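Local coordinates for protein putative hydrolase (Bacteroides ovatus, PDB 4HBS) that is of unknown function but is probably a glycoside-hydrolase-like enzyme, built as a five-bladed beta-propeller, at residues 338-352 with 389-402. Sequence-based numbering, arbitrary orientation.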
ATOM      1  N   LEU A 338      13.433  -5.382 -11.321  1.00 47.85           N
ATOM      2  CA  LEU A 338      14.114  -4.374 -10.506  1.00 47.99           C
ATOM      3  C   LEU A 338      15.002  -5.074  -9.495  1.00 52.18           C
ATOM      4  O   LEU A 338      16.210  -4.829  -9.454  1.00 53.13           O
ATOM      5  CB  LEU A 338      13.083  -3.477  -9.826  1.00 47.49           C
ATOM      6  CG  LEU A 338      13.597  -2.229  -9.160  1.00 53.17           C
ATOM      7  CD1 LEU A 338      14.246  -1.304 -10.158  1.00 54.23           C
ATOM      8  CD2 LEU A 338      12.466  -1.510  -8.425  1.00 56.69           C
ATOM      9  N   PHE A 339      14.427  -6.023  -8.765  1.00 47.66           N
ATOM     10  CA  PHE A 339      15.151  -6.872  -7.827  1.00 46.72           C
ATOM     11  C   PHE A 339      14.245  -8.004  -7.322  1.00 48.64           C
ATOM     12  O   PHE A 339      13.046  -8.001  -7.592  1.00 47.64           O
ATOM     13  CB  PHE A 339      15.719  -6.059  -6.661  1.00 48.19           C
ATOM     14  CG  PHE A 339      14.750  -5.658  -5.577  1.00 49.02           C
ATOM     15  CD1 PHE A 339      13.871  -4.600  -5.766  1.00 51.52           C
ATOM     16  CD2 PHE A 339      14.800  -6.256  -4.320  1.00 50.78           C
ATOM     17  CE1 PHE A 339      13.018  -4.187  -4.737  1.00 51.06           C
ATOM     18  CE2 PHE A 339      13.981  -5.808  -3.281  1.00 51.90           C
ATOM     19  CZ  PHE A 339      13.096  -4.779  -3.495  1.00 49.19           C
ATOM     20  N   THR A 340      14.829  -8.954  -6.599  1.00 44.89           N
ATOM     21  CA  THR A 340      14.127 -10.107  -6.038  1.00 43.59           C
ATOM     22  C   THR A 340      14.074  -9.979  -4.535  1.00 47.02           C
ATOM     23  O   THR A 340      15.115  -9.839  -3.905  1.00 48.09           O
ATOM     24  CB  THR A 340      14.813 -11.380  -6.458  1.00 49.80           C
ATOM     25  OG1 THR A 340      14.950 -11.363  -7.878  1.00 55.39           O
ATOM     26  CG2 THR A 340      14.037 -12.602  -6.049  1.00 48.45           C
ATOM     27  N   LEU A 341      12.875 -10.030  -3.953  1.00 41.49           N
ATOM     28  CA  LEU A 341      12.700  -9.869  -2.513  1.00 40.11           C
ATOM     29  C   LEU A 341      13.242 -11.066  -1.768  1.00 44.45           C
ATOM     30  O   LEU A 341      13.204 -12.161  -2.311  1.00 44.76           O
ATOM     31  CB  LEU A 341      11.226  -9.656  -2.171  1.00 39.02           C
ATOM     32  CG  LEU A 341      10.675  -8.313  -2.640  1.00 42.44           C
ATOM     33  CD1 LEU A 341       9.171  -8.361  -2.842  1.00 41.32           C
ATOM     34  CD2 LEU A 341      11.056  -7.224  -1.683  1.00 44.78           C
ATOM     35  N   PRO A 342      13.756 -10.892  -0.530  1.00 41.45           N
ATOM     36  CA  PRO A 342      14.336 -12.034   0.194  1.00 41.93           C
ATOM     37  C   PRO A 342      13.416 -13.229   0.383  1.00 48.93           C
ATOM     38  O   PRO A 342      12.205 -13.082   0.514  1.00 48.02           O
ATOM     39  CB  PRO A 342      14.698 -11.447   1.556  1.00 43.37           C
ATOM     40  CG  PRO A 342      14.852 -10.008   1.331  1.00 47.46           C
ATOM     41  CD  PRO A 342      13.912  -9.639   0.235  1.00 42.75           C
ATOM     42  N   GLU A 343      14.024 -14.420   0.434  1.00 47.95           N
ATOM     43  CA  GLU A 343      13.329 -15.686   0.668  1.00 47.74           C
ATOM     44  C   GLU A 343      13.119 -15.881   2.203  1.00 49.46           C
ATOM     45  O   GLU A 343      12.169 -16.557   2.618  1.00 48.34           O
ATOM     46  CB  GLU A 343      14.186 -16.810   0.061  1.00 50.54           C
ATOM     47  CG  GLU A 343      13.562 -18.196   0.008  1.00 63.09           C
ATOM     48  CD  GLU A 343      14.573 -19.274  -0.342  1.00 85.88           C
ATOM     49  OE1 GLU A 343      15.605 -18.941  -0.973  1.00 74.56           O
ATOM     50  OE2 GLU A 343      14.343 -20.451   0.025  1.00 86.85           O
ATOM     51  N   PHE A 344      14.002 -15.243   3.033  1.00 44.97           N
ATOM     52  CA  PHE A 344      14.001 -15.318   4.501  1.00 43.76           C
ATOM     53  C   PHE A 344      13.883 -13.941   5.153  1.00 46.48           C
ATOM     54  O   PHE A 344      14.471 -12.979   4.653  1.00 45.04           O
ATOM     55  CB  PHE A 344      15.312 -15.937   4.952  1.00 46.12           C
ATOM     56  CG  PHE A 344      15.555 -17.290   4.369  1.00 48.50           C
ATOM     57  CD1 PHE A 344      15.075 -18.427   4.996  1.00 51.41           C
ATOM     58  CD2 PHE A 344      16.244 -17.435   3.171  1.00 52.46           C
ATOM     59  CE1 PHE A 344      15.330 -19.695   4.469  1.00 55.43           C
ATOM     60  CE2 PHE A 344      16.464 -18.698   2.621  1.00 54.00           C
ATOM     61  CZ  PHE A 344      16.015 -19.822   3.278  1.00 54.07           C
ATOM     62  N   LEU A 345      13.156 -13.855   6.288  1.00 43.19           N
ATOM     63  CA  LEU A 345      12.988 -12.601   7.039  1.00 42.92           C
ATOM     64  C   LEU A 345      14.030 -12.476   8.140  1.00 49.66           C
ATOM     65  O   LEU A 345      14.376 -13.476   8.754  1.00 49.37           O
ATOM     66  CB  LEU A 345      11.597 -12.538   7.679  1.00 41.77           C
ATOM     67  CG  LEU A 345      10.421 -12.713   6.761  1.00 44.64           C
ATOM     68  CD1 LEU A 345       9.139 -12.732   7.543  1.00 43.71           C
ATOM     69  CD2 LEU A 345      10.389 -11.644   5.694  1.00 46.70           C
ATOM     70  N   ASP A 346      14.517 -11.240   8.407  1.00 48.74           N
ATOM     71  CA  ASP A 346      15.479 -10.968   9.494  1.00 50.20           C
ATOM     72  C   ASP A 346      14.646 -10.941  10.774  1.00 51.53           C
ATOM     73  O   ASP A 346      14.099  -9.914  11.166  1.00 51.92           O
ATOM     74  CB  ASP A 346      16.259  -9.663   9.234  1.00 53.78           C
ATOM     75  CG  ASP A 346      17.169  -9.718   7.991  1.00 76.43           C
ATOM     76  OD1 ASP A 346      17.438 -10.857   7.482  1.00 77.25           O
ATOM     77  OD2 ASP A 346      17.640  -8.635   7.548  1.00 87.42           O
ATOM     78  N   LYS A 347      14.496 -12.126  11.354  1.00 45.19           N
ATOM     79  CA  LYS A 347      13.602 -12.465  12.440  1.00 43.52           C
ATOM     80  C   LYS A 347      14.191 -13.396  13.479  1.00 47.45           C
ATOM     81  O   LYS A 347      14.991 -14.261  13.119  1.00 49.34           O
ATOM     82  CB  LYS A 347      12.495 -13.306  11.790  1.00 44.36           C
ATOM     83  CG  LYS A 347      11.173 -12.680  11.678  1.00 49.02           C
ATOM     84  CD  LYS A 347      10.126 -13.654  11.150  1.00 45.08           C
ATOM     85  CE  LYS A 347      10.034 -14.968  11.881  1.00 52.14           C
ATOM     86  NZ  LYS A 347       9.613 -14.886  13.290  1.00 61.22           N
ATOM     87  N   ILE A 348      13.636 -13.388  14.698  1.00 40.75           N
ATOM     88  CA  ILE A 348      13.932 -14.418  15.685  1.00 40.19           C
ATOM     89  C   ILE A 348      13.090 -15.654  15.234  1.00 44.20           C
ATOM     90  O   ILE A 348      12.006 -15.481  14.690  1.00 42.64           O
ATOM     91  CB  ILE A 348      13.582 -13.944  17.130  1.00 43.06           C
ATOM     92  CG1 ILE A 348      14.575 -12.898  17.612  1.00 43.72           C
ATOM     93  CG2 ILE A 348      13.533 -15.125  18.108  1.00 43.81           C
ATOM     94  CD1 ILE A 348      14.057 -12.028  18.732  1.00 49.89           C
ATOM     95  N   GLY A 349      13.591 -16.862  15.438  1.00 42.30           N
ATOM     96  CA  GLY A 349      12.855 -18.073  15.081  1.00 41.78           C
ATOM     97  C   GLY A 349      12.880 -18.418  13.604  1.00 46.50           C
ATOM     98  O   GLY A 349      13.919 -18.259  12.942  1.00 47.91           O
ATOM     99  N   GLU A 350      11.733 -18.921  13.074  1.00 41.11           N
ATOM    100  CA  GLU A 350      11.645 -19.357  11.682  1.00 39.80           C
ATOM    101  C   GLU A 350      11.615 -18.165  10.727  1.00 43.61           C
ATOM    102  O   GLU A 350      10.629 -17.457  10.681  1.00 42.85           O
ATOM    103  CB  GLU A 350      10.410 -20.269  11.455  1.00 40.22           C
ATOM    104  CG  GLU A 350      10.333 -20.901  10.066  1.00 45.96           C
ATOM    105  CD  GLU A 350      11.571 -21.681   9.660  1.00 77.56           C
ATOM    106  OE1 GLU A 350      11.860 -22.718  10.305  1.00 67.04           O
ATOM    107  OE2 GLU A 350      12.295 -21.215   8.748  1.00 79.63           O
ATOM    108  N   GLN A 351      12.644 -18.028   9.884  1.00 39.94           N
ATOM    109  CA  GLN A 351      12.741 -16.930   8.920  1.00 38.55           C
ATOM    110  C   GLN A 351      11.903 -17.177   7.637  1.00 43.54           C
ATOM    111  O   GLN A 351      11.475 -16.201   6.998  1.00 42.16           O
ATOM    112  CB  GLN A 351      14.197 -16.696   8.563  1.00 39.61           C
ATOM    113  CG  GLN A 351      15.039 -16.440   9.796  1.00 46.53           C
ATOM    114  CD  GLN A 351      16.332 -15.770   9.504  1.00 60.91           C
ATOM    115  OE1 GLN A 351      16.677 -14.777  10.149  1.00 61.32           O
ATOM    116  NE2 GLN A 351      17.116 -16.321   8.578  1.00 47.25           N
ATOM    117  N   ARG A 352      11.669 -18.468   7.257  1.00 41.62           N
ATOM    118  CA  ARG A 352      10.841 -18.808   6.082  1.00 41.52           C
ATOM    119  C   ARG A 352       9.411 -18.293   6.316  1.00 45.30           C
ATOM    120  O   ARG A 352       8.978 -18.223   7.461  1.00 46.66           O
ATOM    121  CB  ARG A 352      10.842 -20.335   5.821  1.00 44.23           C
ATOM    122  CG  ARG A 352      12.168 -20.868   5.259  1.00 61.88           C
ATOM    123  CD  ARG A 352      12.054 -22.203   4.494  1.00 81.26           C
ATOM    124  NE  ARG A 352      13.047 -22.313   3.408  1.00 97.15           N
ATOM    125  CZ  ARG A 352      13.180 -23.355   2.581  1.00114.07           C
ATOM    126  NH1 ARG A 352      12.383 -24.417   2.696  1.00102.08           N
ATOM    127  NH2 ARG A 352      14.115 -23.342   1.633  1.00100.53           N
ATOM    128  N   PRO A 389       8.892 -16.994  20.266  1.00 49.71           N
ATOM    129  CA  PRO A 389       9.906 -15.971  19.969  1.00 49.08           C
ATOM    130  C   PRO A 389       9.901 -15.548  18.490  1.00 51.57           C
ATOM    131  O   PRO A 389       9.851 -16.404  17.608  1.00 50.82           O
ATOM    132  CB  PRO A 389      11.214 -16.664  20.348  1.00 51.77           C
ATOM    133  CG  PRO A 389      10.824 -17.657  21.371  1.00 56.97           C
ATOM    134  CD  PRO A 389       9.489 -18.160  20.946  1.00 51.96           C
ATOM    135  N   GLY A 390       9.876 -14.237  18.239  1.00 46.99           N
ATOM    136  CA  GLY A 390       9.883 -13.703  16.881  1.00 45.23           C
ATOM    137  C   GLY A 390       8.573 -13.721  16.130  1.00 47.57           C
ATOM    138  O   GLY A 390       8.498 -13.146  15.044  1.00 46.68           O
ATOM    139  N   SER A 391       7.515 -14.331  16.698  1.00 44.29           N
ATOM    140  CA  SER A 391       6.181 -14.412  16.080  1.00 42.64           C
ATOM    141  C   SER A 391       5.661 -13.068  15.653  1.00 47.44           C
ATOM    142  O   SER A 391       4.936 -12.985  14.653  1.00 49.28           O
ATOM    143  CB  SER A 391       5.191 -15.051  17.041  1.00 44.75           C
ATOM    144  OG  SER A 391       5.143 -14.355  18.269  1.00 49.56           O
ATOM    145  N   ALA A 392       6.046 -11.998  16.376  1.00 42.56           N
ATOM    146  CA  ALA A 392       5.624 -10.644  16.033  1.00 41.35           C
ATOM    147  C   ALA A 392       6.023 -10.212  14.599  1.00 45.93           C
ATOM    148  O   ALA A 392       5.310  -9.408  13.988  1.00 45.98           O
ATOM    149  CB  ALA A 392       6.207  -9.647  17.029  1.00 42.23           C
ATOM    150  N   ASP A 393       7.146 -10.754  14.063  1.00 41.76           N
ATOM    151  CA  ASP A 393       7.761 -10.269  12.831  1.00 40.52           C
ATOM    152  C   ASP A 393       7.440 -11.011  11.494  1.00 42.19           C
ATOM    153  O   ASP A 393       8.110 -10.762  10.481  1.00 40.77           O
ATOM    154  CB  ASP A 393       9.260 -10.192  13.072  1.00 42.42           C
ATOM    155  CG  ASP A 393       9.623  -9.146  14.106  1.00 45.35           C
ATOM    156  OD1 ASP A 393       9.112  -8.002  14.004  1.00 41.22           O
ATOM    157  OD2 ASP A 393      10.337  -9.490  15.070  1.00 55.17           O
ATOM    158  N   PHE A 394       6.352 -11.776  11.442  1.00 36.85           N
ATOM    159  CA  PHE A 394       5.919 -12.341  10.167  1.00 35.18           C
ATOM    160  C   PHE A 394       5.063 -11.314   9.475  1.00 41.63           C
ATOM    161  O   PHE A 394       5.240 -11.012   8.297  1.00 41.50           O
ATOM    162  CB  PHE A 394       5.103 -13.628  10.375  1.00 36.01           C
ATOM    163  CG  PHE A 394       5.926 -14.846  10.700  1.00 36.54           C
ATOM    164  CD1 PHE A 394       6.811 -15.376   9.766  1.00 38.81           C
ATOM    165  CD2 PHE A 394       5.764 -15.510  11.904  1.00 37.91           C
ATOM    166  CE1 PHE A 394       7.500 -16.557  10.026  1.00 39.90           C
ATOM    167  CE2 PHE A 394       6.502 -16.659  12.189  1.00 41.80           C
ATOM    168  CZ  PHE A 394       7.366 -17.177  11.247  1.00 39.85           C
ATOM    169  N   TYR A 395       4.116 -10.770  10.239  1.00 39.73           N
ATOM    170  CA  TYR A 395       3.107  -9.860   9.777  1.00 39.00           C
ATOM    171  C   TYR A 395       3.407  -8.380  10.047  1.00 44.44           C
ATOM    172  O   TYR A 395       2.733  -7.726  10.840  1.00 45.35           O
ATOM    173  CB  TYR A 395       1.819 -10.267  10.450  1.00 40.54           C
ATOM    174  CG  TYR A 395       0.603  -9.752   9.750  1.00 42.77           C
ATOM    175  CD1 TYR A 395       0.269 -10.196   8.478  1.00 43.86           C
ATOM    176  CD2 TYR A 395      -0.245  -8.846  10.370  1.00 44.30           C
ATOM    177  CE1 TYR A 395      -0.853  -9.725   7.825  1.00 44.12           C
ATOM    178  CE2 TYR A 395      -1.385  -8.388   9.738  1.00 45.48           C
ATOM    179  CZ  TYR A 395      -1.697  -8.844   8.468  1.00 52.58           C
ATOM    180  OH  TYR A 395      -2.836  -8.446   7.836  1.00 54.98           O
ATOM    181  N   ARG A 396       4.357  -7.836   9.309  1.00 40.74           N
ATOM    182  CA  ARG A 396       4.704  -6.421   9.387  1.00 40.42           C
ATOM    183  C   ARG A 396       5.481  -6.041   8.145  1.00 45.37           C
ATOM    184  O   ARG A 396       6.048  -6.933   7.477  1.00 45.81           O
ATOM    185  CB  ARG A 396       5.477  -6.059  10.678  1.00 38.94           C
ATOM    186  CG  ARG A 396       6.455  -7.082  11.169  1.00 44.56           C
ATOM    187  CD  ARG A 396       7.763  -7.018  10.430  1.00 45.82           C
ATOM    188  NE  ARG A 396       8.801  -6.449  11.282  1.00 47.59           N
ATOM    189  CZ  ARG A 396       9.326  -5.226  11.186  1.00 60.77           C
ATOM    190  NH1 ARG A 396       8.944  -4.397  10.222  1.00 41.95           N
ATOM    191  NH2 ARG A 396      10.258  -4.834  12.038  1.00 56.06           N
ATOM    192  N   PRO A 397       5.502  -4.732   7.782  1.00 40.63           N
ATOM    193  CA  PRO A 397       6.221  -4.347   6.576  1.00 39.37           C
ATOM    194  C   PRO A 397       7.720  -4.360   6.750  1.00 40.55           C
ATOM    195  O   PRO A 397       8.228  -4.175   7.844  1.00 40.02           O
ATOM    196  CB  PRO A 397       5.710  -2.935   6.289  1.00 41.58           C
ATOM    197  CG  PRO A 397       5.277  -2.413   7.585  1.00 46.40           C
ATOM    198  CD  PRO A 397       4.883  -3.560   8.439  1.00 41.93           C
ATOM    199  N   TYR A 398       8.412  -4.611   5.664  1.00 36.27           N
ATOM    200  CA  TYR A 398       9.865  -4.568   5.593  1.00 36.19           C
ATOM    201  C   TYR A 398      10.162  -3.574   4.488  1.00 40.48           C
ATOM    202  O   TYR A 398       9.474  -3.604   3.469  1.00 39.65           O
ATOM    203  CB  TYR A 398      10.438  -5.961   5.344  1.00 36.32           C
ATOM    204  CG  TYR A 398      10.422  -6.805   6.595  1.00 36.91           C
ATOM    205  CD1 TYR A 398      11.297  -6.542   7.649  1.00 38.89           C
ATOM    206  CD2 TYR A 398       9.511  -7.846   6.751  1.00 37.00           C
ATOM    207  CE1 TYR A 398      11.305  -7.329   8.801  1.00 37.85           C
ATOM    208  CE2 TYR A 398       9.503  -8.634   7.907  1.00 37.87           C
ATOM    209  CZ  TYR A 398      10.421  -8.384   8.917  1.00 45.37           C
ATOM    210  OH  TYR A 398      10.427  -9.134  10.064  1.00 48.23           O
ATOM    211  N   PHE A 399      11.086  -2.633   4.726  1.00 37.16           N
ATOM    212  CA  PHE A 399      11.371  -1.550   3.797  1.00 37.39           C
ATOM    213  C   PHE A 399      12.688  -1.735   3.019  1.00 41.48           C
ATOM    214  O   PHE A 399      13.663  -2.292   3.534  1.00 40.06           O
ATOM    215  CB  PHE A 399      11.394  -0.233   4.570  1.00 39.69           C
ATOM    216  CG  PHE A 399      10.055   0.072   5.192  1.00 40.70           C
ATOM    217  CD1 PHE A 399       9.688  -0.498   6.409  1.00 42.49           C
ATOM    218  CD2 PHE A 399       9.124   0.857   4.527  1.00 42.67           C
ATOM    219  CE1 PHE A 399       8.457  -0.217   6.987  1.00 42.34           C
ATOM    220  CE2 PHE A 399       7.876   1.115   5.098  1.00 44.80           C
ATOM    221  CZ  PHE A 399       7.559   0.582   6.329  1.00 42.30           C
ATOM    222  N   TYR A 400      12.686  -1.260   1.757  1.00 39.24           N
ATOM    223  CA  TYR A 400      13.840  -1.302   0.851  1.00 39.94           C
ATOM    224  C   TYR A 400      13.992   0.023   0.127  1.00 43.70           C
ATOM    225  O   TYR A 400      13.006   0.707  -0.084  1.00 43.37           O
ATOM    226  CB  TYR A 400      13.683  -2.426  -0.207  1.00 40.71           C
ATOM    227  CG  TYR A 400      13.451  -3.785   0.398  1.00 41.81           C
ATOM    228  CD1 TYR A 400      12.185  -4.173   0.824  1.00 42.88           C
ATOM    229  CD2 TYR A 400      14.503  -4.673   0.588  1.00 42.64           C
ATOM    230  CE1 TYR A 400      11.972  -5.405   1.426  1.00 43.58           C
ATOM    231  CE2 TYR A 400      14.307  -5.901   1.216  1.00 42.97           C
ATOM    232  CZ  TYR A 400      13.038  -6.267   1.626  1.00 50.32           C
ATOM    233  OH  TYR A 400      12.854  -7.465   2.269  1.00 53.21           O
ATOM    234  N   ARG A 401      15.208   0.369  -0.277  1.00 40.53           N
ATOM    235  CA  ARG A 401      15.489   1.559  -1.091  1.00 40.46           C
ATOM    236  C   ARG A 401      16.287   1.100  -2.304  1.00 44.92           C
ATOM    237  O   ARG A 401      17.215   0.296  -2.146  1.00 45.09           O
ATOM    238  CB  ARG A 401      16.249   2.627  -0.309  1.00 38.91           C
ATOM    239  CG  ARG A 401      15.550   3.049   0.971  1.00 44.50           C
ATOM    240  CD  ARG A 401      15.556   4.545   1.201  1.00 48.65           C
ATOM    241  NE  ARG A 401      14.753   4.879   2.383  1.00 50.49           N
ATOM    242  CZ  ARG A 401      14.218   6.071   2.653  1.00 65.11           C
ATOM    243  NH1 ARG A 401      14.398   7.098   1.823  1.00 55.45           N
ATOM    244  NH2 ARG A 401      13.500   6.247   3.756  1.00 49.94           N
ATOM    245  N   VAL A 402      15.883   1.530  -3.508  1.00 40.54           N
ATOM    246  CA  VAL A 402      16.559   1.182  -4.754  1.00 40.54           C
ATOM    247  C   VAL A 402      17.154   2.456  -5.304  1.00 47.93           C
ATOM    248  O   VAL A 402      16.412   3.385  -5.630  1.00 46.51           O
ATOM    249  CB  VAL A 402      15.619   0.504  -5.789  1.00 43.15           C
ATOM    250  CG1 VAL A 402      16.409  -0.033  -6.978  1.00 43.23           C
ATOM    251  CG2 VAL A 402      14.796  -0.610  -5.150  1.00 41.82           C
TER
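Lys347 leads the polar side of this contact, its ammonium held between two backbone carbonyls. NZ gives a hydrogen bond to Gly390 O at 2.7 Å, coming down on the carbonyl from above its plane, and another to Ile348 O in its own loop at 2.8 Å. Gly390 O also accepts from Asp393 N, which reaches it from the opposite face of that plane. The lysine chain gets there by folding back at chi3 and chi4 (52° and 64°), which also lays it over one face of the Phe394 ring: NZ sits 3.9 Å from the centroid in a cation-pi contact, and CE lies over the same face, though its exact placement is doubtful. Lower down the chain, CG slides past Asp393 CB, whose carboxylate is engaged elsewhere, by Arg396 and Arg87. With an alanine here in place of the lysine, Gly390 O would probably lose its cross-loop donor, Ile348 O its lysine partner, and the Phe394 ring the chain over that face. Beside the ammonium, Gly390 CA points a C-H at Ile348 O, and Ile348 CG2 rests on Pro389 CB at 3.6 Å.

The apolar contacts run from here toward the strands. Leu345 CD2 meets the Tyr398 ring at CE2, 3.8 Å away, while the Tyr398 hydroxyl donates in plane to Asp393 O. Leu341 CD2 sits over one face of the Tyr400 ring, Pro342 CD approaches the hydroxyl end, and the Phe339 ring lies obliquely against the same tyrosine, planes at 50°. At the far end Leu338 CD1 and Val402 CG1 meet tip to tip, 4.1 Å apart.

Strands 333-340 and 399-403 belong to different sheets, their segments' axes 9.5 Å apart, so side chains rather than backbone bonds join them, as between neighbouring blades of a beta-propeller.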